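Local coordinates for spot 14 protein (Mus musculus, PDB 3ONT) that modulates lipogenesis, especially in the lactating mammary gland, supports synthesis of triglycerides with medium-length fatty acid chains, and forms homodimers and heterodimers with MID1IP1, at residues D20-V25 and K66-E71; V25-E30 and E71-L76; F62-S67 and D114-F119. All blocks are in the same frame, centred on the assembly; numbering follows the deposited sequence.

Contact 1: D20-V25 and K66-E71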
loop_
_atom_site.group_PDB
_atom_site.type_symbol
_atom_site.label_atom_id
_atom_site.label_comp_id
_atom_site.label_asym_id
_atom_site.label_seq_id
_atom_site.Cartn_x
_atom_site.Cartn_y
_atom_site.Cartn_z
ATOM N N ASP A 20 9.510 7.043 -1.200
ATOM C CA ASP A 20 10.199 8.321 -1.179
ATOM C C ASP A 20 11.142 8.611 -2.344
ATOM O O ASP A 20 11.586 9.742 -2.489
ATOM C CB ASP A 20 10.700 8.756 0.213
ATOM C CG ASP A 20 11.785 7.880 0.753
ATOM O OD1 ASP A 20 12.842 7.754 0.088
ATOM O OD2 ASP A 20 11.592 7.352 1.873
ATOM N N ARG A 21 11.395 7.616 -3.197
ATOM C CA ARG A 21 11.995 7.887 -4.503
ATOM C C ARG A 21 10.976 8.682 -5.338
ATOM O O ARG A 21 11.309 9.687 -5.983
ATOM C CB ARG A 21 12.362 6.603 -5.219
ATOM C CG ARG A 21 13.647 6.727 -5.969
ATOM C CD ARG A 21 13.665 5.908 -7.267
ATOM N NE ARG A 21 14.518 6.565 -8.274
ATOM C CZ ARG A 21 14.443 6.363 -9.594
ATOM N NH1 ARG A 21 13.554 5.510 -10.098
ATOM N NH2 ARG A 21 15.260 7.026 -10.416
ATOM N N TYR A 22 9.719 8.245 -5.281
ATOM C CA TYR A 22 8.649 8.934 -5.958
ATOM C C TYR A 22 8.514 10.359 -5.447
ATOM O O TYR A 22 8.473 11.318 -6.239
ATOM C CB TYR A 22 7.336 8.195 -5.791
ATOM C CG TYR A 22 6.189 8.915 -6.441
ATOM C CD1 TYR A 22 6.007 8.869 -7.825
ATOM C CD2 TYR A 22 5.285 9.641 -5.680
ATOM C CE1 TYR A 22 4.961 9.534 -8.429
ATOM C CE2 TYR A 22 4.226 10.293 -6.278
ATOM C CZ TYR A 22 4.078 10.239 -7.654
ATOM O OH TYR A 22 3.039 10.911 -8.244
ATOM N N SER A 23 8.464 10.490 -4.124
ATOM C CA SER A 23 8.336 11.786 -3.488
ATOM C C SER A 23 9.502 12.707 -3.847
ATOM O O SER A 23 9.318 13.921 -3.988
ATOM C CB SER A 23 8.263 11.616 -1.978
ATOM O OG SER A 23 8.118 12.871 -1.345
ATOM N N ALA A 24 10.698 12.140 -3.991
ATOM C CA ALA A 24 11.872 12.955 -4.324
ATOM C C ALA A 24 11.770 13.410 -5.775
ATOM O O ALA A 24 12.032 14.559 -6.078
ATOM C CB ALA A 24 13.173 12.200 -4.085
ATOM N N VAL A 25 11.357 12.517 -6.665
ATOM C CA VAL A 25 11.263 12.866 -8.070
ATOM C C VAL A 25 10.165 13.917 -8.300
ATOM O O VAL A 25 10.349 14.879 -9.059
ATOM C CB VAL A 25 11.061 11.609 -8.923
ATOM C CG1 VAL A 25 10.632 11.970 -10.335
ATOM C CG2 VAL A 25 12.359 10.823 -8.958
ATOM N N LYS A 66 1.299 15.344 -8.688
ATOM C CA LYS A 66 1.407 16.110 -7.451
ATOM C C LYS A 66 0.406 15.638 -6.430
ATOM O O LYS A 66 0.681 15.583 -5.225
ATOM C CB LYS A 66 1.209 17.594 -7.706
ATOM C CG LYS A 66 2.460 18.284 -8.232
ATOM C CD LYS A 66 2.106 19.485 -9.093
ATOM C CE LYS A 66 1.618 20.703 -8.302
ATOM N NZ LYS A 66 0.644 21.435 -9.165
ATOM N N SER A 67 -0.763 15.269 -6.911
ATOM C CA SER A 67 -1.847 14.939 -6.010
ATOM C C SER A 67 -1.597 13.596 -5.293
ATOM O O SER A 67 -1.867 13.443 -4.097
ATOM C CB SER A 67 -3.142 14.943 -6.790
ATOM O OG SER A 67 -4.193 14.581 -5.947
ATOM N N ILE A 68 -1.059 12.635 -6.031
ATOM C CA ILE A 68 -0.661 11.365 -5.469
ATOM C C ILE A 68 0.513 11.576 -4.513
ATOM O O ILE A 68 0.547 11.014 -3.421
ATOM C CB ILE A 68 -0.293 10.398 -6.584
ATOM C CG1 ILE A 68 -1.562 10.000 -7.342
ATOM C CG2 ILE A 68 0.467 9.199 -6.027
ATOM C CD1 ILE A 68 -1.316 9.097 -8.498
ATOM N N CYS A 69 1.455 12.422 -4.900
ATOM C CA CYS A 69 2.571 12.732 -4.023
ATOM C C CYS A 69 2.135 13.309 -2.677
ATOM O O CYS A 69 2.748 13.022 -1.652
ATOM C CB CYS A 69 3.540 13.677 -4.704
ATOM S SG CYS A 69 5.003 13.943 -3.726
ATOM N N VAL A 70 1.085 14.123 -2.668
ATOM C CA VAL A 70 0.574 14.679 -1.402
ATOM C C VAL A 70 0.102 13.546 -0.479
ATOM O O VAL A 70 0.237 13.624 0.744
ATOM C CB VAL A 70 -0.546 15.741 -1.632
ATOM C CG1 VAL A 70 -1.327 16.023 -0.354
ATOM C CG2 VAL A 70 0.045 17.029 -2.194
ATOM N N GLU A 71 -0.430 12.480 -1.069
ATOM C CA GLU A 71 -0.890 11.348 -0.280
ATOM C C GLU A 71 0.254 10.443 0.180
ATOM O O GLU A 71 0.240 9.941 1.295
ATOM C CB GLU A 71 -1.997 10.601 -1.007
ATOM C CG GLU A 71 -3.342 11.263 -0.719
ATOM C CD GLU A 71 -4.493 10.813 -1.623
ATOM O OE1 GLU A 71 -4.257 10.199 -2.707
ATOM O OE2 GLU A 71 -5.659 11.090 -1.229
#

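Contact 2: V25-E30 and E71-L76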
loop_
_atom_site.group_PDB
_atom_site.type_symbol
_atom_site.label_atom_id
_atom_site.label_comp_id
_atom_site.label_asym_id
_atom_site.label_seq_id
_atom_site.Cartn_x
_atom_site.Cartn_y
_atom_site.Cartn_z
ATOM N N VAL A 25 11.357 12.517 -6.665
ATOM C CA VAL A 25 11.263 12.866 -8.070
ATOM C C VAL A 25 10.165 13.917 -8.300
ATOM O O VAL A 25 10.349 14.879 -9.059
ATOM C CB VAL A 25 11.061 11.609 -8.923
ATOM C CG1 VAL A 25 10.632 11.970 -10.335
ATOM C CG2 VAL A 25 12.359 10.823 -8.958
ATOM N N VAL A 26 9.040 13.760 -7.615
ATOM C CA VAL A 26 7.965 14.709 -7.790
ATOM C C VAL A 26 8.346 16.067 -7.205
ATOM O O VAL A 26 8.041 17.097 -7.815
ATOM C CB VAL A 26 6.616 14.191 -7.228
ATOM C CG1 VAL A 26 5.568 15.311 -7.209
ATOM C CG2 VAL A 26 6.133 13.012 -8.047
ATOM N N ARG A 27 9.020 16.090 -6.054
ATOM C CA ARG A 27 9.482 17.373 -5.503
ATOM C C ARG A 27 10.482 18.067 -6.420
ATOM O O ARG A 27 10.401 19.284 -6.619
ATOM C CB ARG A 27 10.019 17.247 -4.092
ATOM C CG ARG A 27 8.899 17.238 -3.063
ATOM C CD ARG A 27 9.305 16.449 -1.817
ATOM N NE ARG A 27 8.229 16.395 -0.825
ATOM C CZ ARG A 27 7.913 17.391 0.007
ATOM N NH1 ARG A 27 8.584 18.544 -0.029
ATOM N NH2 ARG A 27 6.913 17.232 0.871
ATOM N N ASN A 28 11.392 17.294 -7.003
ATOM C CA ASN A 28 12.268 17.834 -8.005
ATOM C C ASN A 28 11.505 18.363 -9.214
ATOM O O ASN A 28 11.854 19.436 -9.746
ATOM C CB ASN A 28 13.305 16.822 -8.465
ATOM C CG ASN A 28 14.318 17.447 -9.404
ATOM O OD1 ASN A 28 14.384 17.098 -10.579
ATOM N ND2 ASN A 28 15.078 18.427 -8.899
HETATM N N MSE A 29 10.486 17.614 -9.651
HETATM C CA MSE A 29 9.626 18.030 -10.749
HETATM C C MSE A 29 9.015 19.392 -10.439
HETATM O O MSE A 29 8.982 20.273 -11.307
HETATM C CB MSE A 29 8.517 17.012 -10.993
HETATM C CG MSE A 29 7.686 17.284 -12.221
HETATM SE SE MSE A 29 6.148 16.100 -12.401
HETATM C CE MSE A 29 5.137 16.704 -10.835
ATOM N N GLU A 30 8.546 19.581 -9.211
ATOM C CA GLU A 30 7.956 20.857 -8.852
ATOM C C GLU A 30 8.958 22.012 -8.782
ATOM O O GLU A 30 8.588 23.142 -9.073
ATOM C CB GLU A 30 7.156 20.762 -7.568
ATOM C CG GLU A 30 6.016 19.780 -7.657
ATOM C CD GLU A 30 5.451 19.442 -6.283
ATOM O OE1 GLU A 30 5.290 20.366 -5.462
ATOM O OE2 GLU A 30 5.169 18.257 -6.009
ATOM N N GLU A 71 -0.430 12.480 -1.069
ATOM C CA GLU A 71 -0.890 11.348 -0.280
ATOM C C GLU A 71 0.254 10.443 0.180
ATOM O O GLU A 71 0.240 9.941 1.295
ATOM C CB GLU A 71 -1.997 10.601 -1.007
ATOM C CG GLU A 71 -3.342 11.263 -0.719
ATOM C CD GLU A 71 -4.493 10.813 -1.623
ATOM O OE1 GLU A 71 -4.257 10.199 -2.707
ATOM O OE2 GLU A 71 -5.659 11.090 -1.229
ATOM N N VAL A 72 1.251 10.265 -0.675
ATOM C CA VAL A 72 2.453 9.554 -0.324
ATOM C C VAL A 72 3.166 10.258 0.824
ATOM O O VAL A 72 3.724 9.602 1.683
ATOM C CB VAL A 72 3.386 9.438 -1.539
ATOM C CG1 VAL A 72 4.761 8.946 -1.133
ATOM C CG2 VAL A 72 2.770 8.537 -2.612
ATOM N N ASP A 73 3.138 11.588 0.848
ATOM C CA ASP A 73 3.864 12.373 1.858
ATOM C C ASP A 73 3.169 12.430 3.215
ATOM O O ASP A 73 3.807 12.730 4.228
ATOM C CB ASP A 73 4.127 13.800 1.362
ATOM C CG ASP A 73 5.238 13.867 0.329
ATOM O OD1 ASP A 73 6.025 12.908 0.226
ATOM O OD2 ASP A 73 5.325 14.890 -0.392
ATOM N N HIS A 74 1.862 12.172 3.227
ATOM C CA HIS A 74 1.082 12.168 4.460
ATOM C C HIS A 74 1.013 10.769 5.071
ATOM O O HIS A 74 0.181 10.513 5.941
ATOM C CB HIS A 74 -0.320 12.739 4.227
ATOM C CG HIS A 74 -0.356 14.235 4.187
ATOM N ND1 HIS A 74 -0.008 14.959 3.064
ATOM C CD2 HIS A 74 -0.685 15.145 5.134
ATOM C CE1 HIS A 74 -0.124 16.248 3.321
ATOM N NE2 HIS A 74 -0.533 16.389 4.570
ATOM N N GLY A 75 1.911 9.895 4.612
ATOM C CA GLY A 75 1.947 8.484 4.994
ATOM C C GLY A 75 0.731 7.678 4.550
ATOM O O GLY A 75 0.553 6.536 4.985
ATOM N N LEU A 76 -0.102 8.276 3.692
ATOM C CA LEU A 76 -1.376 7.697 3.203
ATOM C C LEU A 76 -2.487 7.645 4.280
ATOM O O LEU A 76 -2.700 6.615 4.938
ATOM C CB LEU A 76 -1.172 6.323 2.487
ATOM C CG LEU A 76 -0.073 6.069 1.427
ATOM C CD1 LEU A 76 -0.080 4.659 0.913
ATOM C CD2 LEU A 76 -0.183 7.014 0.262
#

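Contact 3: F62-S67 and D114-F119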
loop_
_atom_site.group_PDB
_atom_site.type_symbol
_atom_site.label_atom_id
_atom_site.label_comp_id
_atom_site.label_asym_id
_atom_site.label_seq_id
_atom_site.Cartn_x
_atom_site.Cartn_y
_atom_site.Cartn_z
ATOM N N PHE A 62 0.548 16.214 -14.743
ATOM C CA PHE A 62 1.363 16.877 -13.745
ATOM C C PHE A 62 0.554 17.064 -12.440
ATOM O O PHE A 62 0.992 16.679 -11.360
ATOM C CB PHE A 62 1.807 18.198 -14.378
ATOM C CG PHE A 62 2.453 19.161 -13.450
ATOM C CD1 PHE A 62 3.783 19.027 -13.104
ATOM C CD2 PHE A 62 1.747 20.276 -12.993
ATOM C CE1 PHE A 62 4.403 19.976 -12.273
ATOM C CE2 PHE A 62 2.344 21.223 -12.162
ATOM C CZ PHE A 62 3.674 21.071 -11.800
ATOM N N THR A 63 -0.647 17.607 -12.548
ATOM C CA THR A 63 -1.495 17.778 -11.382
ATOM C C THR A 63 -1.745 16.465 -10.637
ATOM O O THR A 63 -1.670 16.420 -9.404
ATOM C CB THR A 63 -2.794 18.418 -11.804
ATOM O OG1 THR A 63 -2.487 19.746 -12.207
ATOM C CG2 THR A 63 -3.783 18.500 -10.681
HETATM N N MSE A 64 -2.024 15.398 -11.378
HETATM C CA MSE A 64 -2.292 14.105 -10.770
HETATM C C MSE A 64 -1.060 13.616 -10.010
HETATM O O MSE A 64 -1.164 13.166 -8.866
HETATM C CB MSE A 64 -2.718 13.091 -11.828
HETATM C CG MSE A 64 -3.162 11.766 -11.235
HETATM SE SE MSE A 64 -3.405 10.303 -12.538
HETATM C CE MSE A 64 -1.516 10.065 -13.020
ATOM N N LEU A 65 0.099 13.706 -10.662
ATOM C CA LEU A 65 1.357 13.323 -10.060
ATOM C C LEU A 65 1.532 14.030 -8.718
ATOM O O LEU A 65 1.837 13.384 -7.713
ATOM C CB LEU A 65 2.507 13.655 -11.000
ATOM C CG LEU A 65 2.636 12.821 -12.277
ATOM C CD1 LEU A 65 3.765 13.364 -13.121
ATOM C CD2 LEU A 65 2.878 11.366 -11.950
ATOM N N LYS A 66 1.299 15.344 -8.688
ATOM C CA LYS A 66 1.407 16.110 -7.451
ATOM C C LYS A 66 0.406 15.638 -6.430
ATOM O O LYS A 66 0.681 15.583 -5.225
ATOM C CB LYS A 66 1.209 17.594 -7.706
ATOM C CG LYS A 66 2.460 18.284 -8.232
ATOM C CD LYS A 66 2.106 19.485 -9.093
ATOM C CE LYS A 66 1.618 20.703 -8.302
ATOM N NZ LYS A 66 0.644 21.435 -9.165
ATOM N N SER A 67 -0.763 15.269 -6.911
ATOM C CA SER A 67 -1.847 14.939 -6.010
ATOM C C SER A 67 -1.597 13.596 -5.293
ATOM O O SER A 67 -1.867 13.443 -4.097
ATOM C CB SER A 67 -3.142 14.943 -6.790
ATOM O OG SER A 67 -4.193 14.581 -5.947
ATOM N N ASP A 114 -6.889 6.965 -14.587
ATOM C CA ASP A 114 -7.559 6.192 -13.549
ATOM C C ASP A 114 -6.585 5.803 -12.439
ATOM O O ASP A 114 -7.005 5.324 -11.390
ATOM C CB ASP A 114 -8.226 4.958 -14.130
ATOM C CG ASP A 114 -9.469 5.289 -14.922
ATOM O OD1 ASP A 114 -10.020 4.354 -15.552
ATOM O OD2 ASP A 114 -9.902 6.471 -14.921
ATOM N N LEU A 115 -5.296 6.053 -12.670
ATOM C CA LEU A 115 -4.251 5.655 -11.734
ATOM C C LEU A 115 -4.397 6.251 -10.344
ATOM O O LEU A 115 -4.125 5.568 -9.361
ATOM C CB LEU A 115 -2.852 5.904 -12.302
ATOM C CG LEU A 115 -2.335 4.876 -13.323
ATOM C CD1 LEU A 115 -0.834 4.972 -13.465
ATOM C CD2 LEU A 115 -2.687 3.460 -12.938
ATOM N N GLU A 116 -4.826 7.505 -10.245
ATOM C CA GLU A 116 -5.031 8.111 -8.922
ATOM C C GLU A 116 -6.131 7.376 -8.139
ATOM O O GLU A 116 -5.976 7.113 -6.940
ATOM C CB GLU A 116 -5.320 9.620 -9.018
ATOM C CG GLU A 116 -5.590 10.303 -7.673
ATOM C CD GLU A 116 -5.725 11.838 -7.750
ATOM O OE1 GLU A 116 -5.921 12.407 -8.855
ATOM O OE2 GLU A 116 -5.641 12.482 -6.676
ATOM N N ALA A 117 -7.219 7.033 -8.826
ATOM C CA ALA A 117 -8.349 6.327 -8.221
ATOM C C ALA A 117 -7.959 4.908 -7.804
ATOM O O ALA A 117 -8.304 4.460 -6.714
ATOM C CB ALA A 117 -9.502 6.288 -9.182
ATOM N N GLN A 118 -7.244 4.219 -8.687
ATOM C CA GLN A 118 -6.720 2.890 -8.418
ATOM C C GLN A 118 -5.761 2.920 -7.226
ATOM O O GLN A 118 -5.911 2.134 -6.287
ATOM C CB GLN A 118 -6.057 2.310 -9.674
ATOM C CG GLN A 118 -7.082 1.995 -10.772
ATOM C CD GLN A 118 -6.455 1.560 -12.113
ATOM O OE1 GLN A 118 -5.312 1.070 -12.172
ATOM N NE2 GLN A 118 -7.220 1.728 -13.198
ATOM N N PHE A 119 -4.824 3.865 -7.246
ATOM C CA PHE A 119 -3.866 4.045 -6.169
ATOM C C PHE A 119 -4.627 4.175 -4.871
ATOM O O PHE A 119 -4.353 3.468 -3.897
ATOM C CB PHE A 119 -3.011 5.291 -6.420
ATOM C CG PHE A 119 -2.138 5.683 -5.260
ATOM C CD1 PHE A 119 -0.929 5.019 -5.018
ATOM C CD2 PHE A 119 -2.495 6.741 -4.428
ATOM C CE1 PHE A 119 -0.088 5.384 -3.933
ATOM C CE2 PHE A 119 -1.667 7.121 -3.338
ATOM C CZ PHE A 119 -0.465 6.435 -3.094
#

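Contact 1: D20-V25 and K66-E71
Two side chains set trans to their own backbone nitrogens bring this interface together: Y22, with chi1 at 178°, sends its ring across to I68 and C69, while C69, with chi1 at -174°, turns its sulfur back toward S23. The leading edge of the ring runs up against the backbone of helix 58-73, with Y22 CE2 3.7 Å from C69 CA and, beside it, 3.8 Å from C69 CB. The I68 side chain crosses the tyrosine at about a right angle; its CG2 lies 3.9 Å from Y22 CE2, in an oblique position relative to the ring. C69 SG stands 5.5 Å from the centroid of the Y22 ring, also obliquely, a cysteine sulfur-aromatic contact, and packs 4.0 Å from S23 CA. A small serine and a slim cysteine suit this place because they let the backbones approach, S23 CA and C69 CA being 5.9 Å apart. The polar ends are satisfied nearby, the Y22 hydroxyl bonding to the carbonyl O of L65 and that of S23 to D73. Y22 also packs on T134, and I68 on L133, both of the second subunit. With segment axes 9.8 Å apart, this is a buried crossing inclined 48° from antiparallel, as between neighbouring helices of an alpha-helical bundle.

Contact 2: V25-E30 and E71-L76
R27 and D73 meet from opposite directions in a salt bridge between helix 15-32 and the C-terminal part of helix 58-73. The arginine donates two N-H groups side-on, and both go to the same carboxylate oxygen: R27 NH2 lies 3.1 Å and R27 NE 3.3 Å from D73 OD2. Neither bond is straight, the N-H...O angles being 143° at NH2 and 138° at NE. The two nitrogens approach OD2 from above one face of the carboxylate, not in its plane, and the guanidinium is turned 46° from that plane, unlike the coplanar pairing in which each nitrogen takes its own oxygen. The other oxygen, D73 OD1, is bonded to S23 OG, a turn earlier on helix 15-32 than R27, which divides the carboxylate between a charged and a neutral partner. Arginine suits the span because the backbones are far apart here, R27 CA and D73 CA being 10.5 Å from each other, and its chain, extended from CG to NE, covers much of the gap. The contact sits at the surface of the helical bundle, near the end of helix 58-73, where the chain makes a turn consistent with a Schellman motif. There L76 N is weakly bonded to E71 O and G75 N, also weakly, to V72 O; the positive phi of G75 is one that glycine adopts easily. The imidazole of H74 uses ND1 to bond the carbonyl O of V70, and backbone groups of G75 and L76 form hydrogen bonds with the second subunit. E30 OE2 lies 6.6 Å from D73 OD2, a like charge that R27 would be expected to offset.

Contact 3: F62-S67 and D114-F119
S67 OG donates a hydrogen bond to E116 OE2 at 2.7 Å, reaching the oxygen on its syn side but 35° out of the carboxylate plane. Glutamate suits the site because its chain, fully extended beyond CG, bridges from one helix to the other, and a short serine is enough to meet it. One turn before S67, the selenomethionine M64 slides past E116 in the opposite direction. M64 CG lies 3.7 Å from E116 OE1, and the selenium rests beside the glutamate backbone, with M64 SE 3.9 Å from E116 N. A bend at chi3 (69°) then turns the terminal methyl toward L115, M64 CE coming 4.4 Å from L115 CB. A flexible, unbranched chain can run along the glutamate and still turn its methyl to L115. The segments run nearly parallel, 16° between their directions, with axes 10.6 Å apart. Helix 58-73 packs on helix 15-32, through L65 against M29, and on the start of the long helix 115-147, while L133 of the second subunit packs on both M64 and L115.

In the fold
From the N terminus, helix 15-32 supplies the first segments of contacts 1 and 2, overlapping at V25. Contact 1 closes the 40-residue connection from V25 to K66, and contact 2 an equal one from E30 to E71; their segments alternate along the chain, so the two loops cross. The first segment of contact 3 overlaps the second of contact 1 at K66 and S67; contact 3 closes the connection from S67 to D114, much of it, 79-106, not modelled, and crosses contact 2. Helix 58-73 takes part in all three, joined to helix 15-32 by contacts 1 and 2 and to helix 115-147 by contact 3. Each contact also borders the second subunit of the homodimer.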